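Local coordinates for flagellar protein FlgA (Thermotoga maritima, PDB 3FRN) that probably acts as a periplasmic chaperone for assembly of the P-ring of the flagellar basal body, at residues R140-V145 and L165-V170. Numbering follows the deposited sequence.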
loop_
_atom_site.group_PDB
_atom_site.type_symbol
_atom_site.label_atom_id
_atom_site.label_comp_id
_atom_site.label_asym_id
_atom_site.label_seq_id
_atom_site.Cartn_x
_atom_site.Cartn_y
_atom_site.Cartn_z
ATOM N N ARG A 140 6.303 4.268 -1.116
ATOM C CA ARG A 140 6.071 3.020 -0.391
ATOM C C ARG A 140 5.193 3.266 0.822
ATOM O O ARG A 140 5.377 4.248 1.540
ATOM C CB ARG A 140 7.389 2.430 0.114
ATOM C CG ARG A 140 8.218 1.713 -0.926
ATOM C CD ARG A 140 9.470 1.121 -0.291
ATOM N NE ARG A 140 10.236 0.298 -1.228
ATOM C CZ ARG A 140 11.468 -0.151 -1.001
ATOM N NH1 ARG A 140 12.092 0.141 0.136
ATOM N NH2 ARG A 140 12.083 -0.891 -1.914
ATOM N N LYS A 141 4.244 2.363 1.049
ATOM C CA LYS A 141 3.507 2.321 2.305
ATOM C C LYS A 141 3.567 0.890 2.822
ATOM O O LYS A 141 2.798 0.021 2.392
ATOM C CB LYS A 141 2.066 2.784 2.127
ATOM C CG LYS A 141 1.348 3.053 3.441
ATOM C CD LYS A 141 -0.019 3.655 3.186
ATOM C CE LYS A 141 -0.512 4.419 4.396
ATOM N NZ LYS A 141 -1.631 5.339 4.038
ATOM N N GLU A 142 4.509 0.654 3.729
ATOM C CA GLU A 142 4.755 -0.676 4.261
ATOM C C GLU A 142 3.973 -0.836 5.554
ATOM O O GLU A 142 4.122 -0.035 6.469
ATOM C CB GLU A 142 6.254 -0.878 4.500
ATOM C CG GLU A 142 6.727 -2.329 4.390
ATOM C CD GLU A 142 6.914 -2.800 2.951
ATOM O OE1 GLU A 142 7.073 -4.027 2.751
ATOM O OE2 GLU A 142 6.910 -1.953 2.027
ATOM N N ARG A 143 3.130 -1.865 5.619
ATOM C CA ARG A 143 2.252 -2.068 6.774
ATOM C C ARG A 143 2.036 -3.549 7.030
ATOM O O ARG A 143 2.299 -4.374 6.164
ATOM C CB ARG A 143 0.901 -1.388 6.538
ATOM C CG ARG A 143 0.495 -0.402 7.626
ATOM C CD ARG A 143 1.188 0.939 7.428
ATOM N NE ARG A 143 1.031 1.846 8.564
ATOM C CZ ARG A 143 1.726 1.781 9.701
ATOM N NH1 ARG A 143 1.497 2.668 10.660
ATOM N NH2 ARG A 143 2.640 0.838 9.893
ATOM N N ASN A 144 1.560 -3.880 8.225
ATOM C CA ASN A 144 1.177 -5.252 8.537
ATOM C C ASN A 144 -0.228 -5.563 8.046
ATOM O O ASN A 144 -1.200 -4.962 8.496
ATOM C CB ASN A 144 1.297 -5.528 10.034
ATOM C CG ASN A 144 2.726 -5.801 10.459
ATOM O OD1 ASN A 144 3.236 -6.911 10.295
ATOM N ND2 ASN A 144 3.379 -4.790 11.016
ATOM N N VAL A 145 -0.321 -6.493 7.101
ATOM C CA VAL A 145 -1.604 -6.883 6.523
ATOM C C VAL A 145 -1.976 -8.329 6.871
ATOM O O VAL A 145 -1.132 -9.115 7.291
ATOM C CB VAL A 145 -1.637 -6.681 4.985
ATOM C CG1 VAL A 145 -1.447 -5.212 4.623
ATOM C CG2 VAL A 145 -0.598 -7.547 4.313
ATOM N N LEU A 165 -0.625 -12.184 10.397
ATOM C CA LEU A 165 -0.263 -10.829 10.037
ATOM C C LEU A 165 1.126 -10.848 9.396
ATOM O O LEU A 165 2.036 -11.519 9.889
ATOM C CB LEU A 165 -0.269 -9.963 11.295
ATOM C CG LEU A 165 -0.818 -8.540 11.234
ATOM C CD1 LEU A 165 -2.342 -8.520 11.125
ATOM C CD2 LEU A 165 -0.364 -7.790 12.470
ATOM N N GLU A 166 1.273 -10.136 8.283
ATOM C CA GLU A 166 2.554 -10.024 7.577
ATOM C C GLU A 166 2.775 -8.600 7.084
ATOM O O GLU A 166 1.823 -7.928 6.684
ATOM C CB GLU A 166 2.597 -10.966 6.375
ATOM C CG GLU A 166 2.763 -12.441 6.715
ATOM C CD GLU A 166 3.092 -13.282 5.498
ATOM O OE1 GLU A 166 3.414 -12.698 4.439
ATOM O OE2 GLU A 166 3.037 -14.526 5.596
ATOM N N LYS A 167 4.030 -8.152 7.105
ATOM C CA LYS A 167 4.409 -6.837 6.574
ATOM C C LYS A 167 4.397 -6.845 5.041
ATOM O O LYS A 167 5.002 -7.720 4.426
ATOM C CB LYS A 167 5.794 -6.430 7.097
ATOM C CG LYS A 167 5.781 -5.456 8.278
ATOM C CD LYS A 167 6.249 -4.064 7.856
ATOM C CE LYS A 167 6.193 -3.049 9.006
ATOM N NZ LYS A 167 4.898 -2.288 9.075
ATOM N N ARG A 168 3.695 -5.889 4.431
ATOM C CA ARG A 168 3.619 -5.788 2.965
ATOM C C ARG A 168 3.571 -4.333 2.485
ATOM O O ARG A 168 3.172 -3.439 3.230
ATOM C CB ARG A 168 2.375 -6.516 2.433
ATOM C CG ARG A 168 2.414 -8.040 2.447
ATOM C CD ARG A 168 3.175 -8.631 1.261
ATOM N NE ARG A 168 2.581 -9.891 0.806
ATOM C CZ ARG A 168 2.767 -11.072 1.391
ATOM N NH1 ARG A 168 2.177 -12.155 0.901
ATOM N NH2 ARG A 168 3.540 -11.175 2.465
ATOM N N ASN A 169 3.965 -4.106 1.233
ATOM C CA ASN A 169 3.783 -2.807 0.591
ATOM C C ASN A 169 2.348 -2.665 0.098
ATOM O O ASN A 169 1.943 -3.306 -0.874
ATOM C CB ASN A 169 4.777 -2.617 -0.567
ATOM C CG ASN A 169 4.751 -1.203 -1.165
ATOM O OD1 ASN A 169 4.004 -0.314 -0.726
ATOM N ND2 ASN A 169 5.580 -0.995 -2.180
ATOM N N VAL A 170 1.597 -1.806 0.778
ATOM C CA VAL A 170 0.192 -1.548 0.478
ATOM C C VAL A 170 0.018 -0.943 -0.915
ATOM O O VAL A 170 -1.036 -1.076 -1.519
ATOM C CB VAL A 170 -0.450 -0.642 1.573
ATOM C CG1 VAL A 170 -1.919 -0.320 1.263
ATOM C CG2 VAL A 170 -0.317 -1.300 2.949
#
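Lys167 lies across Asn144 on one face of an antiparallel strand pair, where the two form a non-hydrogen-bonded pair. The lysine chain bends at chi2 and again at chi4 and leans over the neighbouring strand: CG packs against the amide, 3.6 Å from Asn144 OD1, and CD meets Glu142 CG at 3.9 Å. The Arg143 side chain starts on the opposite face, yet its guanidinium is met at the edge, in plane, by Lys167 NZ. These two like charges, NZ and Arg143 NH2, stand 3.9 Å apart, probably a mildly unfavourable pairing. In Asn144, chi1 of -80° sets CG beside the backbone N and the amide against Lys167 CG. Asn144 CB meets Leu165 CD2 at 3.7 Å.

Val145, the only buried residue among those that touch, points to the opposite face. Its CG2, placed by torsion between backbone N and carbonyl carbon, meets Glu166 O at 3.4 Å and Arg168 CG at 3.6 Å, while Pro177 and Val198 pack on the valine from beyond the strands. Glu166 forms a salt bridge with Arg164.

Reciprocal backbone bonds join Val145 to Glu166 and Arg143 to Arg168. Past them Val170 N binds Lys141 O (2.7 Å), and Asn169 OD1 takes Lys141 N at 3.2 Å, the donor standing 40° out of the carbonyl plane. That oxygen also accepts Phe171 N, and Asn169 ND2 bonds Glu172, so the amide is gripped at both ends. In this antiparallel ladder, strand 163-169 pairs with the C-terminal part of long strand 132-148, whose earlier part belongs to the larger antiparallel sheet, consistent with a strand running from the HotDog-like into the SAF part of FlgA.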